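PDB 4K9Q: benzoylformate Decarboxylase from Polynucleobacter necessarius, which probably catalyses the thiamine diphosphate- and magnesium-dependent decarboxylation of benzoylformate to benzaldehyde and carbon dioxide. Local coordinates for residues V67-H70 with G74-N77; A221-A226 with E321-I326; T341-T346 with P352-E357. All blocks are in the same frame, centred on the assembly; numbering follows the deposited sequence.

In the fold
From the N terminus the chain meets contact 1 first, where 67-70 leaves an inner strand of the first parallel sheet and folds at once onto 74-77, closing the first turn of helix 71-77 beside a thiamine diphosphate of chain D. Contact 2 closes a far longer loop: 221-226 meets 321-326 after nearly a hundred residues, joining two helices of the Rossmann-like central domain. The chain then reaches contact 3, where, five residues on, helix 352-361 packs back against the linker 341-346, which runs across it, by the third sheet. The three follow in series, neither nesting nor crossing; the centres of contacts 1 and 2 are about 46 Å apart, those of contacts 2 and 3 about 38 Å.

Contact 1. Residues V67-H70 with G74-N77. With TPP (thiamine diphosphate), chain D.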
# COMPACT_ATOMS: atom_id res chain seq x y z
N VAL A 67 1.41 -16.04 17.03
CA VAL A 67 2.67 -15.35 17.22
C VAL A 67 2.34 -14.04 17.95
O VAL A 67 1.40 -13.35 17.58
CB VAL A 67 3.35 -15.05 15.86
CG1 VAL A 67 4.44 -14.00 15.99
CG2 VAL A 67 3.91 -16.34 15.26
N ASN A 68 3.08 -13.72 19.00
CA ASN A 68 2.86 -12.47 19.72
C ASN A 68 4.20 -11.74 19.80
O ASN A 68 5.12 -12.19 20.49
CB ASN A 68 2.29 -12.73 21.12
CG ASN A 68 1.89 -11.45 21.85
OD1 ASN A 68 2.33 -11.21 22.97
ND2 ASN A 68 1.05 -10.64 21.21
N ILE A 69 4.31 -10.63 19.07
CA ILE A 69 5.55 -9.88 19.03
C ILE A 69 5.33 -8.40 19.29
O ILE A 69 4.19 -7.94 19.40
CB ILE A 69 6.31 -10.13 17.71
CG1 ILE A 69 5.46 -9.71 16.50
CG2 ILE A 69 6.73 -11.61 17.61
CD1 ILE A 69 6.06 -10.17 15.17
N HIS A 70 6.43 -7.66 19.39
CA HIS A 70 6.38 -6.33 19.97
C HIS A 70 6.31 -5.23 18.92
O HIS A 70 7.33 -4.82 18.38
CB HIS A 70 7.61 -6.09 20.85
CG HIS A 70 7.65 -4.73 21.48
ND1 HIS A 70 6.64 -4.25 22.29
CD2 HIS A 70 8.59 -3.75 21.42
CE1 HIS A 70 6.96 -3.04 22.70
NE2 HIS A 70 8.14 -2.72 22.20
N GLY A 74 9.30 -5.54 16.53
CA GLY A 74 9.24 -6.98 16.51
C GLY A 74 8.75 -7.49 15.17
O GLY A 74 9.31 -8.43 14.60
N LEU A 75 7.69 -6.88 14.66
CA LEU A 75 7.18 -7.28 13.35
C LEU A 75 8.27 -7.13 12.28
O LEU A 75 8.43 -8.01 11.44
CB LEU A 75 5.93 -6.50 12.98
CG LEU A 75 5.35 -6.84 11.60
CD1 LEU A 75 4.88 -8.28 11.55
CD2 LEU A 75 4.21 -5.88 11.30
N GLY A 76 9.03 -6.04 12.34
CA GLY A 76 10.12 -5.83 11.41
C GLY A 76 11.14 -6.96 11.43
O GLY A 76 11.50 -7.50 10.38
N ASN A 77 11.62 -7.33 12.61
CA ASN A 77 12.58 -8.42 12.73
C ASN A 77 12.04 -9.73 12.17
O ASN A 77 12.82 -10.62 11.78
CB ASN A 77 13.00 -8.62 14.19
CG ASN A 77 14.01 -7.59 14.66
OD1 ASN A 77 14.54 -6.81 13.86
ND2 ASN A 77 14.30 -7.59 15.96
N1' TPP D . 11.75 -6.90 20.57
C2' TPP D . 12.33 -5.84 19.90
CM2 TPP D . 12.91 -6.02 18.53
N3' TPP D . 12.38 -4.58 20.48
C4' TPP D . 11.84 -4.39 21.73
N4' TPP D . 11.88 -3.17 22.28
C5' TPP D . 11.29 -5.46 22.42
C6' TPP D . 11.22 -6.73 21.84
C7' TPP D . 10.70 -5.25 23.80
N3 TPP D . 11.64 -5.01 24.88
C2 TPP D . 11.92 -3.76 25.42
S1 TPP D . 12.97 -3.79 26.64
C5 TPP D . 13.10 -5.40 26.54
C4 TPP D . 12.32 -5.98 25.55
CM4 TPP D . 12.25 -7.45 25.23
C6 TPP D . 14.01 -6.06 27.54
C7 TPP D . 15.47 -5.65 27.46
O7 TPP D . 16.15 -6.56 28.29
PA TPP D . 17.73 -6.44 28.56
O1A TPP D . 18.42 -6.10 27.27
O2A TPP D . 18.26 -7.71 29.15
O3A TPP D . 17.87 -5.13 29.49
PB TPP D . 17.45 -4.95 31.03
O1B TPP D . 16.09 -4.33 31.03
O2B TPP D . 18.47 -4.02 31.64
O3B TPP D . 17.39 -6.27 31.74
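His-70 and Gly-74 are linked where the chain passes from strand 66-69 into helix 71-77: Gly-74 N donates to His-70 O at 2.8 Å, a bond of the first turn of that helix. With no side chain on Gly-74, the helix comes close against the strand backbone. Beside this bond the tip of Ile-69 lies over the helix, its CD1 3.6 Å from Leu-75 CA and 4.3 Å from Leu-75 CD1. The branch that carries it, CG1, sits between the backbone N and the carbonyl carbon of its own residue (chi1 60°), and the remainder of the chain is extended.

The side chain of His-70 runs the other way, along the cofactor. Its CB is 3.8 Å from C6' of thiamine diphosphate, and CG is equally near C5'. Farther out, CD2 makes the closest approach, 3.3 Å from C4', and NE2 ends 3.8 Å from the exocyclic N4'; the methylene C7' lies over one face of the imidazole. This is the dimer-interface active site of the thiamine diphosphate enzymes, in which the N-terminal domain of one subunit meets the aminopyrimidine while the diphosphate-binding domain of its partner holds the same cofactor, here through Ser-375, Gly-430 and Ile-461 of the second subunit, among others. The cofactor is folded into the V shape usual for the family. ND1 of His-70 is hydrogen-bonded to Glu-28, which restrains rotation of the ring. Farther along the helix, Asn-77 brings ND2 to the methyl CM2, and the same amide nitrogen is bonded to Glu-47.

Contact 2. Residues A221-A226 with E321-I326; sequences AERLNA and EALKLI
Arg-223 reaches across to the turn at the C-terminal end of helix 315-323 and meets it with both the edge and a face of its guanidinium. At the edge, NH1 donates to Ile-326 O at 2.9 Å; the acceptor is close to the guanidinium plane and the approach is nearly in line with the carbonyl (C=O...N 171°), although the N-H itself is bent to 140°. Over one face sits the methyl CD2 of Leu-323, 3.3 Å from Arg-223 CZ, so that a methyl sits over the centre of the delocalised cation. Beside it Leu-323 CD1 approaches NH2 to 3.5 Å. A water bridges the two residues: it accepts from Arg-223 NH2 at 2.8 Å and donates to Leu-323 O at 3.2 Å.

The arginine gets there by starting anti to its backbone N (chi1 -174°) and then bending at chi2 and chi3, which folds the guanidinium round onto Leu-323. Its acceptor is placed by a type I turn from Leu-323 to Ile-326. Next to the arginine, Leu-224 CD2 packs on Ile-326 CG2 at 3.6 Å, the two side chains crossing at about a right angle; Ile-194 of helix 184-196 touches both, and Phe-220 also packs on Ile-326. The parallel sheet of this domain has the 3-2-1-4-5-6 strand order of a Rossmann fold, and the contact joins two of its helices near their C-terminal ends. Since backbone carbonyls gather there, the positive charge of Arg-223 is likely to be stabilised by peptide dipoles as well as by its direct hydrogen bond.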
# COMPACT_ATOMS: atom_id res chain seq x y z
N ALA A 221 -0.54 -42.39 -9.48
CA ALA A 221 0.66 -42.72 -10.24
C ALA A 221 0.66 -44.18 -10.67
O ALA A 221 1.07 -44.51 -11.79
CB ALA A 221 1.91 -42.42 -9.41
N GLU A 222 0.22 -45.06 -9.78
CA GLU A 222 0.22 -46.49 -10.06
C GLU A 222 -0.86 -46.83 -11.09
O GLU A 222 -0.71 -47.75 -11.89
CB GLU A 222 0.03 -47.29 -8.76
CG GLU A 222 1.27 -47.27 -7.87
CD GLU A 222 1.12 -48.06 -6.58
OE1 GLU A 222 -0.01 -48.47 -6.25
OE2 GLU A 222 2.14 -48.28 -5.89
N ARG A 223 -1.95 -46.06 -11.07
CA ARG A 223 -3.01 -46.22 -12.06
C ARG A 223 -2.49 -45.93 -13.47
O ARG A 223 -2.86 -46.59 -14.43
CB ARG A 223 -4.18 -45.28 -11.72
CG ARG A 223 -5.41 -45.47 -12.61
CD ARG A 223 -6.08 -46.80 -12.33
NE ARG A 223 -6.59 -46.89 -10.97
CZ ARG A 223 -7.83 -46.54 -10.62
NH1 ARG A 223 -8.66 -46.09 -11.54
NH2 ARG A 223 -8.23 -46.65 -9.36
N LEU A 224 -1.62 -44.93 -13.58
CA LEU A 224 -1.06 -44.55 -14.88
C LEU A 224 0.24 -45.25 -15.21
O LEU A 224 0.68 -45.24 -16.36
CB LEU A 224 -0.82 -43.04 -14.93
CG LEU A 224 -2.04 -42.14 -14.91
CD1 LEU A 224 -1.60 -40.69 -14.81
CD2 LEU A 224 -2.87 -42.37 -16.17
N ASN A 225 0.87 -45.85 -14.21
CA ASN A 225 2.21 -46.40 -14.38
C ASN A 225 3.13 -45.38 -15.04
O ASN A 225 3.92 -45.71 -15.92
CB ASN A 225 2.17 -47.69 -15.20
CG ASN A 225 2.06 -48.93 -14.33
OD1 ASN A 225 2.78 -49.07 -13.34
ND2 ASN A 225 1.16 -49.83 -14.68
N ALA A 226 3.01 -44.13 -14.60
CA ALA A 226 3.82 -43.05 -15.16
C ALA A 226 4.97 -42.69 -14.23
O ALA A 226 4.86 -42.84 -13.02
CB ALA A 226 2.95 -41.83 -15.42
N GLU A 321 -11.03 -37.45 -7.21
CA GLU A 321 -11.96 -37.33 -8.32
C GLU A 321 -11.38 -37.85 -9.64
O GLU A 321 -12.08 -38.49 -10.43
CB GLU A 321 -12.43 -35.88 -8.48
CG GLU A 321 -13.36 -35.41 -7.35
CD GLU A 321 -14.50 -36.38 -7.09
OE1 GLU A 321 -15.29 -36.65 -8.03
OE2 GLU A 321 -14.61 -36.90 -5.96
N ALA A 322 -10.10 -37.58 -9.87
CA ALA A 322 -9.49 -37.96 -11.14
C ALA A 322 -9.32 -39.47 -11.22
O ALA A 322 -9.50 -40.07 -12.28
CB ALA A 322 -8.15 -37.27 -11.31
N LEU A 323 -8.98 -40.09 -10.09
CA LEU A 323 -8.81 -41.54 -10.03
C LEU A 323 -10.06 -42.24 -10.56
O LEU A 323 -9.96 -43.27 -11.23
CB LEU A 323 -8.56 -41.98 -8.59
CG LEU A 323 -7.42 -42.93 -8.22
CD1 LEU A 323 -7.91 -43.93 -7.18
CD2 LEU A 323 -6.82 -43.64 -9.41
N LYS A 324 -11.23 -41.68 -10.26
CA LYS A 324 -12.51 -42.26 -10.69
C LYS A 324 -12.66 -42.34 -12.21
O LYS A 324 -13.43 -43.15 -12.71
CB LYS A 324 -13.68 -41.46 -10.12
CG LYS A 324 -13.77 -41.49 -8.61
CD LYS A 324 -14.87 -40.57 -8.09
CE LYS A 324 -14.95 -40.66 -6.58
NZ LYS A 324 -15.98 -39.74 -6.02
N LEU A 325 -11.94 -41.49 -12.93
CA LEU A 325 -12.18 -41.33 -14.37
C LEU A 325 -11.07 -41.87 -15.26
O LEU A 325 -11.15 -41.76 -16.48
CB LEU A 325 -12.40 -39.85 -14.70
CG LEU A 325 -13.54 -39.15 -13.97
CD1 LEU A 325 -13.68 -37.70 -14.45
CD2 LEU A 325 -14.85 -39.92 -14.15
N ILE A 326 -10.03 -42.43 -14.65
CA ILE A 326 -8.88 -42.91 -15.41
C ILE A 326 -8.73 -44.42 -15.29
O ILE A 326 -8.83 -44.97 -14.19
CB ILE A 326 -7.59 -42.21 -14.95
CG1 ILE A 326 -7.65 -40.72 -15.32
CG2 ILE A 326 -6.37 -42.85 -15.57
CD1 ILE A 326 -6.48 -39.93 -14.78
O HOH W 1 -10.88 -45.79 -9.43

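Contact 3. Residues T341-T346 with P352-E357; sequences TKEDRT and PHAVLE
Glu-343 and Glu-357 form the tight part of the contact. The backbone N of Glu-343 donates to Glu-357 OE2 at 2.8 Å, almost straight (169°), on the syn lone pair, while His-353 ND1 grips the same oxygen from its anti side, tilted out of the carboxylate plane, at 2.7 Å. Nearby Glu-343 CG rests on Ala-354 CB at 3.8 Å. Glu-343 CG stands anti to the backbone N (chi1 -180°) and the chain bends at chi2, turning the carboxylate back so that OE1 accepts from Asp-344 N.

Glu-357 OE1 faces a wetter region. One water links it to Lys-342 NZ, a second to Glu-343 O and Arg-345 NE, and Arg-345 NH2 adds only a weak salt bridge at 3.4 Å; this guanidinium also pairs with Glu-361. His-353 NE2 is bonded to Asp-382 on helix 377-383. With an alanine in place of Glu-357, the Glu-343 amide and His-353 ND1 would probably both be left without their acceptor, the imidazole then held at NE2 alone among these partners.

The arrangement is a His-carboxylate pair fastening an interdomain linker to a helix of the C-terminal thiamine diphosphate-binding domain, with the side chain of His-353 about 13 Å from the bound cofactor.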
# COMPACT_ATOMS: atom_id res chain seq x y z
N THR A 341 24.57 -43.94 -4.36
CA THR A 341 26.01 -44.14 -4.55
C THR A 341 26.73 -44.20 -3.21
O THR A 341 26.17 -43.84 -2.18
CB THR A 341 26.63 -43.02 -5.41
OG1 THR A 341 26.51 -41.76 -4.73
CG2 THR A 341 25.95 -42.94 -6.77
N LYS A 342 27.98 -44.67 -3.24
CA LYS A 342 28.78 -44.82 -2.02
C LYS A 342 30.03 -43.96 -2.14
O LYS A 342 30.90 -44.21 -2.99
CB LYS A 342 29.16 -46.29 -1.81
CG LYS A 342 27.98 -47.25 -1.61
CD LYS A 342 27.43 -47.19 -0.20
CE LYS A 342 26.26 -48.15 -0.02
NZ LYS A 342 25.78 -48.20 1.39
N GLU A 343 30.12 -42.93 -1.31
CA GLU A 343 31.22 -41.98 -1.36
C GLU A 343 32.48 -42.61 -0.76
O GLU A 343 32.40 -43.55 0.04
CB GLU A 343 30.84 -40.70 -0.60
CG GLU A 343 31.89 -39.60 -0.55
CD GLU A 343 32.28 -39.09 -1.93
OE1 GLU A 343 33.22 -39.66 -2.54
OE2 GLU A 343 31.67 -38.10 -2.40
N ASP A 344 33.64 -42.10 -1.16
CA ASP A 344 34.93 -42.51 -0.61
C ASP A 344 35.10 -42.00 0.82
O ASP A 344 35.34 -40.81 1.04
CB ASP A 344 36.05 -41.97 -1.51
CG ASP A 344 37.42 -42.48 -1.12
OD1 ASP A 344 37.57 -43.07 -0.02
OD2 ASP A 344 38.36 -42.28 -1.91
N ARG A 345 34.97 -42.90 1.79
CA ARG A 345 35.05 -42.52 3.20
C ARG A 345 36.47 -42.34 3.68
O ARG A 345 36.71 -41.91 4.81
CB ARG A 345 34.34 -43.55 4.08
CG ARG A 345 32.87 -43.69 3.75
CD ARG A 345 32.14 -44.51 4.77
NE ARG A 345 30.77 -44.76 4.33
CZ ARG A 345 29.80 -45.17 5.13
NH1 ARG A 345 30.03 -45.37 6.42
NH2 ARG A 345 28.59 -45.39 4.63
N THR A 346 37.43 -42.68 2.82
CA THR A 346 38.83 -42.54 3.19
C THR A 346 39.33 -41.13 2.90
O THR A 346 40.40 -40.74 3.36
CB THR A 346 39.73 -43.57 2.45
OG1 THR A 346 39.89 -43.19 1.08
CG2 THR A 346 39.13 -44.97 2.53
N PRO A 352 30.79 -34.43 2.07
CA PRO A 352 29.42 -34.39 2.60
C PRO A 352 28.55 -35.61 2.26
O PRO A 352 27.72 -35.98 3.10
CB PRO A 352 28.85 -33.10 2.00
CG PRO A 352 29.72 -32.78 0.83
CD PRO A 352 31.09 -33.28 1.20
N HIS A 353 28.71 -36.23 1.09
CA HIS A 353 27.92 -37.43 0.78
C HIS A 353 28.24 -38.53 1.80
O HIS A 353 27.35 -39.26 2.24
CB HIS A 353 28.17 -37.92 -0.65
CG HIS A 353 27.13 -38.87 -1.16
ND1 HIS A 353 27.01 -40.17 -0.71
CD2 HIS A 353 26.17 -38.72 -2.11
CE1 HIS A 353 26.03 -40.78 -1.36
NE2 HIS A 353 25.51 -39.92 -2.21
N ALA A 354 29.51 -38.65 2.20
CA ALA A 354 29.86 -39.68 3.18
C ALA A 354 29.29 -39.34 4.55
O ALA A 354 28.81 -40.21 5.27
CB ALA A 354 31.36 -39.86 3.24
N VAL A 355 29.36 -38.06 4.92
CA VAL A 355 28.75 -37.60 6.17
C VAL A 355 27.27 -37.97 6.19
O VAL A 355 26.77 -38.52 7.17
CB VAL A 355 28.93 -36.07 6.36
CG1 VAL A 355 28.13 -35.58 7.57
CG2 VAL A 355 30.41 -35.73 6.52
N LEU A 356 26.57 -37.68 5.09
CA LEU A 356 25.15 -38.00 4.99
C LEU A 356 24.88 -39.50 5.10
O LEU A 356 23.95 -39.92 5.79
CB LEU A 356 24.58 -37.44 3.69
CG LEU A 356 24.46 -35.92 3.62
CD1 LEU A 356 24.33 -35.49 2.18
CD2 LEU A 356 23.28 -35.41 4.48
N GLU A 357 25.70 -40.31 4.42
CA GLU A 357 25.58 -41.77 4.52
C GLU A 357 25.71 -42.26 5.95
O GLU A 357 24.98 -43.16 6.37
CB GLU A 357 26.63 -42.45 3.65
CG GLU A 357 26.39 -42.35 2.16
CD GLU A 357 27.54 -42.96 1.39
OE1 GLU A 357 27.80 -44.17 1.60
OE2 GLU A 357 28.19 -42.24 0.60
O HOH W 2 26.04 -46.03 2.82
O HOH W 3 30.43 -35.70 -1.26
O HOH W 4 30.36 -44.71 1.49